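Local coordinates for two-domain protein containing predicted PHP-like metal-dependent phosphoesterase (Bacteroides vulgatus ATCC 8482, PDB 3E38), which probably hydrolyses phosphoester bonds as a zinc-binding PHP-like phosphoesterase, and may act as a 5'-3' exonuclease on DNA or RNA, at residues Arg124-Lys128 with Gln129-Met133; Glu177-Gln180 with Trp181-Lys185. All coordinates share one frame; numbering follows the deposited sequence.

Interaction 1. Residues Arg124-Lys128 with Gln129-Met133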
loop_
_atom_site.group_PDB
_atom_site.type_symbol
_atom_site.label_atom_id
_atom_site.label_comp_id
_atom_site.label_asym_id
_atom_site.label_seq_id
_atom_site.Cartn_x
_atom_site.Cartn_y
_atom_site.Cartn_z
ATOM N N ARG B 124 -39.016 -25.731 5.861
ATOM C CA ARG B 124 -40.267 -25.614 6.675
ATOM C C ARG B 124 -39.966 -25.220 8.113
ATOM O O ARG B 124 -40.720 -24.494 8.709
ATOM C CB ARG B 124 -41.142 -26.875 6.631
ATOM N N GLU B 125 -38.836 -25.655 8.648
ATOM C CA GLU B 125 -38.413 -25.283 10.005
ATOM C C GLU B 125 -37.963 -23.821 10.083
ATOM O O GLU B 125 -38.253 -23.108 11.050
ATOM C CB GLU B 125 -37.244 -26.163 10.457
ATOM C CG GLU B 125 -37.615 -27.640 10.585
ATOM C CD GLU B 125 -38.597 -27.877 11.722
ATOM O OE1 GLU B 125 -38.637 -27.019 12.639
ATOM O OE2 GLU B 125 -39.298 -28.918 11.703
ATOM N N ALA B 126 -37.200 -23.399 9.069
ATOM C CA ALA B 126 -36.705 -22.046 9.010
ATOM C C ALA B 126 -37.913 -21.132 8.879
ATOM O O ALA B 126 -38.031 -20.118 9.570
ATOM C CB ALA B 126 -35.708 -21.855 7.847
ATOM N N LYS B 127 -38.845 -21.529 8.033
ATOM C CA LYS B 127 -40.058 -20.753 7.807
ATOM C C LYS B 127 -40.857 -20.599 9.083
ATOM O O LYS B 127 -41.408 -19.549 9.426
ATOM C CB LYS B 127 -40.961 -21.499 6.820
ATOM C CG LYS B 127 -42.263 -20.775 6.516
ATOM C CD LYS B 127 -41.964 -19.369 6.201
ATOM C CE LYS B 127 -43.060 -18.664 5.517
ATOM N NZ LYS B 127 -42.484 -17.333 5.113
ATOM N N LYS B 128 -40.913 -21.716 9.773
ATOM C CA LYS B 128 -41.658 -21.829 11.016
ATOM C C LYS B 128 -41.114 -20.841 12.006
ATOM O O LYS B 128 -41.830 -20.329 12.847
ATOM C CB LYS B 128 -41.544 -23.258 11.550
ATOM C CG LYS B 128 -42.298 -23.555 12.793
ATOM C CD LYS B 128 -42.167 -25.044 13.164
ATOM C CE LYS B 128 -42.681 -25.311 14.602
ATOM N NZ LYS B 128 -42.342 -26.661 15.117
ATOM N N GLN B 129 -39.832 -20.554 11.892
ATOM C CA GLN B 129 -39.194 -19.604 12.802
ATOM C C GLN B 129 -39.355 -18.202 12.244
ATOM O O GLN B 129 -38.880 -17.241 12.806
ATOM C CB GLN B 129 -37.712 -19.923 12.995
ATOM C CG GLN B 129 -37.479 -21.277 13.596
ATOM C CD GLN B 129 -36.044 -21.542 13.895
ATOM O OE1 GLN B 129 -35.270 -20.614 14.130
ATOM N NE2 GLN B 129 -35.667 -22.827 13.904
ATOM N N GLY B 130 -40.062 -18.104 11.134
ATOM C CA GLY B 130 -40.244 -16.812 10.466
ATOM C C GLY B 130 -38.948 -16.174 9.941
ATOM O O GLY B 130 -38.828 -14.955 9.840
ATOM N N ALA B 131 -37.963 -17.019 9.666
ATOM C CA ALA B 131 -36.651 -16.602 9.115
ATOM C C ALA B 131 -36.737 -15.775 7.840
ATOM O O ALA B 131 -37.635 -15.982 7.012
ATOM C CB ALA B 131 -35.798 -17.839 8.802
ATOM N N PHE B 132 -35.760 -14.879 7.676
ATOM C CA PHE B 132 -35.605 -14.147 6.405
ATOM C C PHE B 132 -34.693 -15.040 5.562
ATOM O O PHE B 132 -33.602 -15.437 5.976
ATOM C CB PHE B 132 -35.064 -12.745 6.579
ATOM C CG PHE B 132 -34.894 -11.995 5.278
ATOM C CD1 PHE B 132 -33.690 -12.104 4.547
ATOM C CD2 PHE B 132 -35.911 -11.155 4.791
ATOM C CE1 PHE B 132 -33.509 -11.412 3.345
ATOM C CE2 PHE B 132 -35.742 -10.447 3.584
ATOM C CZ PHE B 132 -34.520 -10.574 2.862
HETATM N N MSE B 133 -35.220 -15.429 4.410
HETATM C CA MSE B 133 -34.556 -16.419 3.550
HETATM C C MSE B 133 -34.151 -15.917 2.199
HETATM O O MSE B 133 -34.946 -15.323 1.476
HETATM C CB MSE B 133 -35.489 -17.631 3.360
HETATM C CG MSE B 133 -35.535 -18.523 4.634
HETATM SE SE MSE B 133 -37.034 -19.728 4.702
HETATM C CE MSE B 133 -38.448 -18.475 5.162
HETATM O O HOH W 1 -38.162 -24.457 13.338
#
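The carbonyl oxygen of Ala126 accepts two backbone N-H groups from opposite faces of its plane: Gln129 N at 3.0 Å, perched above the plane, and Ala131 N at 3.1 Å, on a straighter bond (159°). Gly130 N turns back to Lys127 O at 2.6 Å, completing a Schellman motif at the end of helix 119-128. Gly130 makes the turn at positive phi (63°), a backbone shape most easily taken up by a residue without a CB.

Gln129 lies back along the helix, its CG beside its own backbone N (chi1 -61°) and 3.2 Å from Glu125 O. One water donates to both Glu125 O and Glu125 OE1 and accepts from Gln129 NE2 at 3.0 Å, while the same amide pairs with Ser109 N and Asp110 O. An alanine here would be likely to leave that water short of a donor and those two backbone groups without their mate.

Beneath the turn, the small Ala126 CB lies 4.0 Å from the selenium SE of Met133, a selenomethionine. Bent at chi3, Met133 brings CE to 3.8 Å from CD of Lys127, whose chain crosses it nearly at right angles and carries NZ to Gly161 O. The turn thus delivers the chain into strand 132-135, which runs between strands 102-106 and 165-170, with Ala126 and Met133 both packed on Ala105.

Interaction 2. Residues Glu177-Gln180 with Trp181-Lys185; sequences EAIQ and WCLDK
Residues 177-180 and 181-185 are successive turns of helix 176-185, joined by four i to i+4 backbone bonds. Cys182 N to Ala178 O is nearly straight (165°) at 2.9 Å; Leu183 N meets Ile179 O in the carbonyl plane, and Asp184 N reaches Gln180 O. The bond from Trp181 N to Glu177 O is longer, at 3.3 Å.

That last oxygen also faces the Trp181 indole, standing 3.3 Å above the ring plane and offset toward its rim. With CG beside the backbone N (chi1 -73°), the indole folds back along the preceding turn, bringing CE3 to 4.3 Å from Ala178 CB. The methyl of Ala178 is small enough to lie close to the indole and still pack on Ile166 and Val168 of strand 165-170.

The helix is amphipathic and forms the crossover between parallel strands 165-170 and 188-192, a beta-alpha-beta unit of the PHP-like domain. Cys182, Ile179 and Leu183 pack on Met189 of the second strand, and Ile179 and Leu183 also reach Ile330 and Ala332 of strand 330-332, in the Ig-like region; Ile179 CG2 and Leu183 CD1 lie 4.3 Å apart. Trp181 extends the apolar surface to Trp135, whose ring lies almost parallel to its own, and to Trp150, met edge-to-face.

Polar chemistry occupies the more exposed side. Bent at its second torsion, Gln180 swings its amide toward the next turn, where NE2 donates to Asp184 OD1 at 2.9 Å, on the syn side but tilted out of the carboxylate plane, and more weakly to OD2. OD1 lies near the amide's own plane; the two planes are 49° apart. Amide and carboxylate suit this i to i+4 spacing, pairing an N-H donor with an anionic acceptor.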
loop_
_atom_site.group_PDB
_atom_site.type_symbol
_atom_site.label_atom_id
_atom_site.label_comp_id
_atom_site.label_asym_id
_atom_site.label_seq_id
_atom_site.Cartn_x
_atom_site.Cartn_y
_atom_site.Cartn_z
ATOM N N GLU B 177 -28.155 -11.857 -13.441
ATOM C CA GLU B 177 -29.408 -12.547 -13.776
ATOM C C GLU B 177 -30.311 -12.379 -12.562
ATOM O O GLU B 177 -31.531 -12.303 -12.691
ATOM C CB GLU B 177 -29.209 -14.039 -14.088
ATOM C CG GLU B 177 -28.243 -14.367 -15.235
ATOM C CD GLU B 177 -26.755 -14.232 -14.886
ATOM O OE1 GLU B 177 -26.406 -13.809 -13.764
ATOM O OE2 GLU B 177 -25.935 -14.555 -15.768
ATOM N N ALA B 178 -29.680 -12.273 -11.392
ATOM C CA ALA B 178 -30.418 -12.217 -10.125
ATOM C C ALA B 178 -31.073 -10.877 -9.957
ATOM O O ALA B 178 -32.124 -10.752 -9.339
ATOM C CB ALA B 178 -29.484 -12.506 -8.901
ATOM N N ILE B 179 -30.431 -9.862 -10.515
ATOM C CA ILE B 179 -30.943 -8.493 -10.411
ATOM C C ILE B 179 -32.334 -8.485 -11.038
ATOM O O ILE B 179 -33.300 -8.035 -10.436
ATOM C CB ILE B 179 -29.988 -7.422 -11.058
ATOM C CG1 ILE B 179 -28.652 -7.377 -10.309
ATOM C CG2 ILE B 179 -30.617 -6.042 -11.028
ATOM C CD1 ILE B 179 -27.554 -6.674 -11.055
ATOM N N GLN B 180 -32.424 -9.053 -12.221
ATOM C CA GLN B 180 -33.677 -9.035 -12.973
ATOM C C GLN B 180 -34.731 -9.853 -12.255
ATOM O O GLN B 180 -35.932 -9.585 -12.340
ATOM C CB GLN B 180 -33.455 -9.554 -14.401
ATOM C CG GLN B 180 -34.626 -9.341 -15.318
ATOM C CD GLN B 180 -35.009 -7.876 -15.399
ATOM O OE1 GLN B 180 -34.159 -7.009 -15.597
ATOM N NE2 GLN B 180 -36.299 -7.595 -15.244
ATOM N N TRP B 181 -34.269 -10.866 -11.551
ATOM C CA TRP B 181 -35.171 -11.762 -10.801
ATOM C C TRP B 181 -35.788 -11.006 -9.658
ATOM O O TRP B 181 -36.991 -11.040 -9.447
ATOM C CB TRP B 181 -34.457 -13.005 -10.273
ATOM C CG TRP B 181 -34.166 -13.952 -11.369
ATOM C CD1 TRP B 181 -34.881 -14.081 -12.519
ATOM C CD2 TRP B 181 -33.173 -14.988 -11.402
ATOM N NE1 TRP B 181 -34.350 -15.074 -13.305
ATOM C CE2 TRP B 181 -33.320 -15.665 -12.631
ATOM C CE3 TRP B 181 -32.216 -15.426 -10.522
ATOM C CZ2 TRP B 181 -32.507 -16.714 -12.999
ATOM C CZ3 TRP B 181 -31.418 -16.481 -10.886
ATOM C CH2 TRP B 181 -31.555 -17.106 -12.102
ATOM N N CYS B 182 -34.942 -10.308 -8.936
ATOM C CA CYS B 182 -35.407 -9.515 -7.802
ATOM C C CYS B 182 -36.339 -8.404 -8.263
ATOM O O CYS B 182 -37.342 -8.097 -7.593
ATOM C CB CYS B 182 -34.253 -8.916 -7.027
ATOM S SG CYS B 182 -33.200 -10.136 -6.237
ATOM N N LEU B 183 -36.059 -7.872 -9.448
ATOM C CA LEU B 183 -36.877 -6.788 -10.003
ATOM C C LEU B 183 -38.249 -7.352 -10.381
ATOM O O LEU B 183 -39.277 -6.798 -10.003
ATOM C CB LEU B 183 -36.238 -6.059 -11.207
ATOM C CG LEU B 183 -34.927 -5.299 -10.990
ATOM C CD1 LEU B 183 -34.493 -4.673 -12.319
ATOM C CD2 LEU B 183 -34.991 -4.234 -9.864
ATOM N N ASP B 184 -38.261 -8.503 -11.033
ATOM C CA ASP B 184 -39.535 -9.098 -11.497
ATOM C C ASP B 184 -40.349 -9.710 -10.371
ATOM O O ASP B 184 -41.570 -9.654 -10.374
ATOM C CB ASP B 184 -39.291 -10.187 -12.532
ATOM C CG ASP B 184 -38.632 -9.656 -13.795
ATOM O OD1 ASP B 184 -38.785 -8.448 -14.085
ATOM O OD2 ASP B 184 -37.958 -10.453 -14.489
ATOM N N LYS B 185 -39.660 -10.246 -9.377
ATOM C CA LYS B 185 -40.320 -10.995 -8.298
ATOM C C LYS B 185 -40.430 -10.212 -6.987
ATOM O O LYS B 185 -40.868 -10.721 -5.962
ATOM C CB LYS B 185 -39.582 -12.336 -8.145
ATOM C CG LYS B 185 -40.058 -13.313 -9.226
ATOM C CD LYS B 185 -39.066 -14.393 -9.702
ATOM C CE LYS B 185 -39.784 -15.257 -10.822
ATOM N NZ LYS B 185 -38.910 -15.950 -11.854
#

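Overall arrangement
Both contacts are local and partly buried, each with three buried residues and one exposed (Lys128 or Asp184), but interaction 2 lies nearer the chain centre, about 15 Å from it against 22 Å. They hold different elements: interaction 1 ends helix 119-128 and starts strand 132-135, whereas interaction 2 stays within helix 176-185. Their centres lie 22 Å apart. The mixed sheet relates them, since strands 132-135 and 165-170 are parallel neighbours and interaction 2 packs against the latter. Interaction 1 relies on a glycine turn and a shared water where helical bonding stops; interaction 2 keeps it regular, with an aromatic and aliphatic side packed on the sheet and strand 330-332, and a polar pair elsewhere.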